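Local coordinates for CHAD domain (Ricinus communis, PDB 6QV5), which probably binds inorganic polyphosphate through an all-helical CHAD domain, and carries a zinc ion in the crystal, at residues F30-L34 and A70-F74; N36-I41 and V62-L67. All blocks are in the same frame, centred on the assembly; numbering follows the deposited sequence.

Interaction 1. Residues F30-L34 and A70-F74; sequences FPAIL and ALKLF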
loop_
_atom_site.group_PDB
_atom_site.type_symbol
_atom_site.label_atom_id
_atom_site.label_comp_id
_atom_site.label_asym_id
_atom_site.label_seq_id
_atom_site.Cartn_x
_atom_site.Cartn_y
_atom_site.Cartn_z
ATOM N N PHE A 30 -5.522 -19.699 -3.362
ATOM C CA PHE A 30 -4.782 -19.290 -2.160
ATOM C C PHE A 30 -3.245 -19.331 -2.349
ATOM O O PHE A 30 -2.623 -18.292 -2.116
ATOM C CB PHE A 30 -5.247 -20.108 -0.940
ATOM C CG PHE A 30 -4.487 -19.955 0.356
ATOM C CD1 PHE A 30 -4.836 -18.972 1.274
ATOM C CD2 PHE A 30 -3.491 -20.860 0.709
ATOM C CE1 PHE A 30 -4.167 -18.861 2.496
ATOM C CE2 PHE A 30 -2.815 -20.744 1.926
ATOM C CZ PHE A 30 -3.163 -19.750 2.815
ATOM N N PRO A 31 -2.600 -20.447 -2.799
ATOM C CA PRO A 31 -1.139 -20.405 -2.988
ATOM C C PRO A 31 -0.708 -19.583 -4.204
ATOM O O PRO A 31 0.432 -19.121 -4.241
ATOM C CB PRO A 31 -0.754 -21.880 -3.121
ATOM C CG PRO A 31 -1.955 -22.528 -3.682
ATOM C CD PRO A 31 -3.140 -21.781 -3.142
ATOM N N ALA A 32 -1.609 -19.401 -5.193
ATOM C CA ALA A 32 -1.337 -18.611 -6.395
ATOM C C ALA A 32 -1.347 -17.115 -6.072
ATOM O O ALA A 32 -0.497 -16.386 -6.582
ATOM C CB ALA A 32 -2.350 -18.928 -7.483
ATOM N N ILE A 33 -2.295 -16.668 -5.209
ATOM C CA ILE A 33 -2.449 -15.279 -4.754
ATOM C C ILE A 33 -1.281 -14.892 -3.836
ATOM O O ILE A 33 -0.627 -13.875 -4.085
ATOM C CB ILE A 33 -3.852 -15.045 -4.099
ATOM C CG1 ILE A 33 -4.966 -15.031 -5.167
ATOM C CG2 ILE A 33 -3.893 -13.758 -3.245
ATOM C CD1 ILE A 33 -6.342 -15.432 -4.681
ATOM N N LEU A 34 -1.019 -15.705 -2.787
ATOM C CA LEU A 34 0.066 -15.457 -1.834
ATOM C C LEU A 34 1.449 -15.604 -2.462
ATOM O O LEU A 34 2.357 -14.855 -2.102
ATOM C CB LEU A 34 -0.062 -16.328 -0.575
ATOM C CG LEU A 34 -1.184 -15.978 0.411
ATOM C CD1 LEU A 34 -1.231 -16.983 1.526
ATOM C CD2 LEU A 34 -0.997 -14.585 1.017
ATOM N N ALA A 70 -4.064 -9.652 1.481
ATOM C CA ALA A 70 -4.387 -11.024 1.071
ATOM C C ALA A 70 -4.564 -11.914 2.304
ATOM O O ALA A 70 -5.468 -12.744 2.326
ATOM C CB ALA A 70 -3.295 -11.583 0.171
ATOM N N LEU A 71 -3.731 -11.713 3.345
ATOM C CA LEU A 71 -3.824 -12.467 4.599
ATOM C C LEU A 71 -5.062 -12.055 5.406
ATOM O O LEU A 71 -5.596 -12.870 6.160
ATOM C CB LEU A 71 -2.547 -12.309 5.444
ATOM C CG LEU A 71 -1.288 -12.994 4.906
ATOM C CD1 LEU A 71 -0.044 -12.289 5.383
ATOM C CD2 LEU A 71 -1.238 -14.460 5.292
ATOM N N LYS A 72 -5.525 -10.801 5.225
ATOM C CA LYS A 72 -6.704 -10.252 5.895
ATOM C C LYS A 72 -7.993 -10.874 5.351
ATOM O O LYS A 72 -8.888 -11.191 6.138
ATOM C CB LYS A 72 -6.735 -8.720 5.778
ATOM C CG LYS A 72 -7.553 -8.039 6.876
ATOM C CD LYS A 72 -7.281 -6.534 6.970
ATOM C CE LYS A 72 -6.086 -6.175 7.832
ATOM N NZ LYS A 72 -6.335 -6.422 9.278
ATOM N N LEU A 73 -8.091 -11.053 4.016
ATOM C CA LEU A 73 -9.269 -11.663 3.393
ATOM C C LEU A 73 -9.304 -13.183 3.598
ATOM O O LEU A 73 -10.388 -13.750 3.737
ATOM C CB LEU A 73 -9.445 -11.271 1.907
ATOM C CG LEU A 73 -8.266 -11.473 0.950
ATOM C CD1 LEU A 73 -8.388 -12.789 0.197
ATOM C CD2 LEU A 73 -8.190 -10.338 -0.047
ATOM N N PHE A 74 -8.120 -13.830 3.647
ATOM C CA PHE A 74 -7.977 -15.273 3.867
ATOM C C PHE A 74 -7.943 -15.643 5.364
ATOM O O PHE A 74 -7.819 -16.825 5.679
ATOM C CB PHE A 74 -6.708 -15.815 3.170
ATOM C CG PHE A 74 -6.756 -15.992 1.668
ATOM C CD1 PHE A 74 -7.708 -16.814 1.077
ATOM C CD2 PHE A 74 -5.786 -15.419 0.854
ATOM C CE1 PHE A 74 -7.734 -16.998 -0.307
ATOM C CE2 PHE A 74 -5.814 -15.601 -0.530
ATOM C CZ PHE A 74 -6.789 -16.387 -1.102
#

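Interaction 2. Residues N36-I41 and V62-L67; sequences NCLEHI and VGVRRL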
loop_
_atom_site.group_PDB
_atom_site.type_symbol
_atom_site.label_atom_id
_atom_site.label_comp_id
_atom_site.label_asym_id
_atom_site.label_seq_id
_atom_site.Cartn_x
_atom_site.Cartn_y
_atom_site.Cartn_z
ATOM N N ASN A 36 2.145 -14.959 -5.619
ATOM C CA ASN A 36 2.268 -13.768 -6.461
ATOM C C ASN A 36 2.740 -12.583 -5.604
ATOM O O ASN A 36 3.551 -11.779 -6.066
ATOM C CB ASN A 36 0.921 -13.449 -7.121
ATOM C CG ASN A 36 0.976 -12.351 -8.152
ATOM O OD1 ASN A 36 0.922 -11.160 -7.831
ATOM N ND2 ASN A 36 1.075 -12.732 -9.416
ATOM N N CYS A 37 2.236 -12.497 -4.352
ATOM C CA CYS A 37 2.588 -11.462 -3.380
ATOM C C CYS A 37 4.029 -11.624 -2.913
ATOM O O CYS A 37 4.767 -10.641 -2.885
ATOM C CB CYS A 37 1.617 -11.464 -2.203
ATOM S SG CYS A 37 -0.033 -10.835 -2.598
ATOM N N LEU A 38 4.433 -12.866 -2.566
ATOM C CA LEU A 38 5.789 -13.185 -2.115
ATOM C C LEU A 38 6.822 -12.968 -3.217
ATOM O O LEU A 38 7.910 -12.482 -2.919
ATOM C CB LEU A 38 5.883 -14.607 -1.537
ATOM C CG LEU A 38 5.164 -14.858 -0.202
ATOM C CD1 LEU A 38 4.969 -16.347 0.036
ATOM C CD2 LEU A 38 5.903 -14.224 0.971
ATOM N N GLU A 39 6.468 -13.276 -4.487
ATOM C CA GLU A 39 7.332 -13.065 -5.658
ATOM C C GLU A 39 7.551 -11.559 -5.877
ATOM O O GLU A 39 8.676 -11.144 -6.157
ATOM C CB GLU A 39 6.731 -13.722 -6.915
ATOM C CG GLU A 39 7.600 -13.618 -8.163
ATOM C CD GLU A 39 6.916 -13.914 -9.486
ATOM O OE1 GLU A 39 5.754 -13.488 -9.676
ATOM O OE2 GLU A 39 7.557 -14.560 -10.345
ATOM N N HIS A 40 6.484 -10.749 -5.706
ATOM C CA HIS A 40 6.506 -9.287 -5.846
ATOM C C HIS A 40 7.475 -8.642 -4.837
ATOM O O HIS A 40 8.141 -7.661 -5.168
ATOM C CB HIS A 40 5.077 -8.719 -5.708
ATOM C CG HIS A 40 4.906 -7.290 -6.141
ATOM N ND1 HIS A 40 3.766 -6.577 -5.813
ATOM C CD2 HIS A 40 5.720 -6.492 -6.874
ATOM C CE1 HIS A 40 3.931 -5.371 -6.334
ATOM N NE2 HIS A 40 5.090 -5.274 -6.984
ATOM N N ILE A 41 7.585 -9.230 -3.631
ATOM C CA ILE A 41 8.489 -8.787 -2.566
ATOM C C ILE A 41 9.931 -9.244 -2.875
ATOM O O ILE A 41 10.838 -8.407 -2.909
ATOM C CB ILE A 41 7.996 -9.296 -1.171
ATOM C CG1 ILE A 41 6.597 -8.743 -0.826
ATOM C CG2 ILE A 41 9.004 -8.975 -0.052
ATOM C CD1 ILE A 41 5.787 -9.561 0.181
ATOM N N VAL A 62 4.687 -2.051 -1.882
ATOM C CA VAL A 62 3.366 -2.395 -2.428
ATOM C C VAL A 62 3.134 -3.911 -2.291
ATOM O O VAL A 62 2.043 -4.327 -1.898
ATOM C CB VAL A 62 3.170 -1.854 -3.878
ATOM C CG1 VAL A 62 1.991 -2.520 -4.592
ATOM C CG2 VAL A 62 2.999 -0.338 -3.875
ATOM N N GLY A 63 4.184 -4.696 -2.550
ATOM C CA GLY A 63 4.177 -6.151 -2.421
ATOM C C GLY A 63 3.858 -6.614 -1.013
ATOM O O GLY A 63 3.128 -7.593 -0.835
ATOM N N VAL A 64 4.403 -5.902 -0.002
ATOM C CA VAL A 64 4.182 -6.164 1.425
ATOM C C VAL A 64 2.724 -5.828 1.778
ATOM O O VAL A 64 2.069 -6.619 2.462
ATOM C CB VAL A 64 5.225 -5.435 2.325
ATOM C CG1 VAL A 64 4.864 -5.524 3.809
ATOM C CG2 VAL A 64 6.628 -5.990 2.092
ATOM N N ARG A 65 2.215 -4.683 1.270
ATOM C CA ARG A 65 0.833 -4.230 1.463
ATOM C C ARG A 65 -0.164 -5.209 0.843
ATOM O O ARG A 65 -1.180 -5.515 1.472
ATOM C CB ARG A 65 0.624 -2.830 0.873
ATOM C CG ARG A 65 0.937 -1.711 1.841
ATOM C CD ARG A 65 0.237 -0.435 1.424
ATOM N NE ARG A 65 0.904 0.750 1.962
ATOM C CZ ARG A 65 1.856 1.425 1.325
ATOM N NH1 ARG A 65 2.257 1.045 0.119
ATOM N NH2 ARG A 65 2.409 2.491 1.888
ATOM N N ARG A 66 0.139 -5.709 -0.380
ATOM C CA ARG A 66 -0.674 -6.686 -1.118
ATOM C C ARG A 66 -0.749 -8.006 -0.352
ATOM O O ARG A 66 -1.815 -8.619 -0.302
ATOM C CB ARG A 66 -0.102 -6.927 -2.525
ATOM C CG ARG A 66 -0.450 -5.837 -3.526
ATOM C CD ARG A 66 0.188 -6.067 -4.883
ATOM N NE ARG A 66 -0.494 -7.118 -5.639
ATOM C CZ ARG A 66 0.012 -8.323 -5.880
ATOM N NH1 ARG A 66 -0.685 -9.215 -6.570
ATOM N NH2 ARG A 66 1.221 -8.646 -5.438
ATOM N N LEU A 67 0.377 -8.423 0.263
ATOM C CA LEU A 67 0.481 -9.640 1.065
ATOM C C LEU A 67 -0.374 -9.536 2.334
ATOM O O LEU A 67 -1.115 -10.472 2.638
ATOM C CB LEU A 67 1.958 -9.931 1.411
ATOM C CG LEU A 67 2.251 -11.176 2.259
ATOM C CD1 LEU A 67 2.218 -12.449 1.421
ATOM C CD2 LEU A 67 3.591 -11.051 2.953
#

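Interaction 1. Residues F30-L34 and A70-F74
Helix 26-42 and the C-terminal end of helix 54-73 run past each other in opposite senses here, so that F30 lies across from F74 with their CA atoms 7.9 Å apart, while L34, one turn later, approaches A70 to 6.9 Å between CA atoms. The wider end is filled by aromatic rings and the narrower by the methyl of A70 against L34 and I33. F30 and F74 form an edge-to-face (T-shaped) pair with ring planes at 83° and centroids 4.9 Å apart. F30 supplies the edge: its CD1 stands over the centre of the F74 face, 3.6 Å from F74 CG. On the opposite face of F74 sits CD1 of its neighbour L73, so the ring is sandwiched between an aromatic C-H edge and a methyl group. The rim of F74 is taken up as well, for I33 CD1 approaches F74 CZ at 3.7 Å and I33 CG2 lies at the ring edge, in its plane. The first torsion of I33 (chi1 -73°) parts its branches, CG1 anti to the carbonyl carbon and CG2 anti to the backbone N, and they reach different points of the rim. Beyond the rings, the methyl of A70 is shared by L34 CD2, at 3.9 Å from A70 CB, and I33 CG2, slightly farther off. L34 also places CD1 against one face of F30. Outside the pair, W159 and M160 of helix 147-163 touch L34, F217 of helix 198-217 touches I33 and A70, and the ring of F174 meets that of F74 nearly parallel. Buried, wholly apolar packing of this kind is characteristic of an antiparallel helical bundle, here joining helix 26-42 to the last turn of helix 54-73 and to F74 just beyond it, inside the all-helical CHAD fold.

Interaction 2. Residues N36-I41 and V62-L67
R66 reaches across to N36 and H40 with the two terminal nitrogens of its guanidinium group, and the way these three groups are turned against one another defines the polar flank of the contact. NH1 donates to N36 OD1 at 2.8 Å, with an N-H...O angle of 146°; amide and guanidinium planes stand 70° apart, and the donor is tilted out of the carbonyl plane. NH2 makes a weak, more bent bond to H40 ND1 at 3.3 Å, the side chains of R66 and H40 crossing at about a right angle. A bend at chi3 of R66 turns the head back toward both acceptors, while its CD meets the imidazole at the edge. H40 is held more firmly at its other nitrogen, where NE2 is hydrogen-bonded to Q59 OE1, and N36 ND2 is satisfied by Q16 O, so both acceptors are positioned from behind. C37 SG lies over one face of the guanidinium group. The two helices run antiparallel at 160°, their axes only 8.1 Å apart, a close pair within the all-helical CHAD domain. G63 is central to this closeness: having no side chain, it leaves room for I41 and for the backbone of H40, and I41 CD1 lies 3.5 Å from G63 O. H40 ND1 also comes within 3.4 Å of G63 CA. On the apolar flank L67 is gripped at both methyls. With CG anti to the backbone N, its branch point swings toward helix 26-42, where CD1 meets C37 CB at 3.8 Å and lies near L38 CD2, while CD2 touches I41 CD1 at 3.8 Å. I41 also packs its CG1 against V64 CG2, and beyond this flank L156 of helix 147-163 touches both L38 and L67.

Overall arrangement
Both interactions join the same two antiparallel helices, 26-42 and 54-73, and their centres lie 10 Å apart. Along the chain they are nested: 30-34 and 36-41 come first, then 62-67 and 70-74, so interaction 2 falls inside the loop closed by interaction 1. The two are continuous, since L34 CD2 packs on L67 CD1 at 3.9 Å. Together they illustrate how one antiparallel helix pair can change character along its length, from an apolar, aromatic end to a closer-packed region with a polar flank, toward the C-terminal end of helix 26-42 and midway along helix 54-73. Helices 147-163 and 198-217 contribute to both surroundings, away from the zinc-binding histidines H52 and H138.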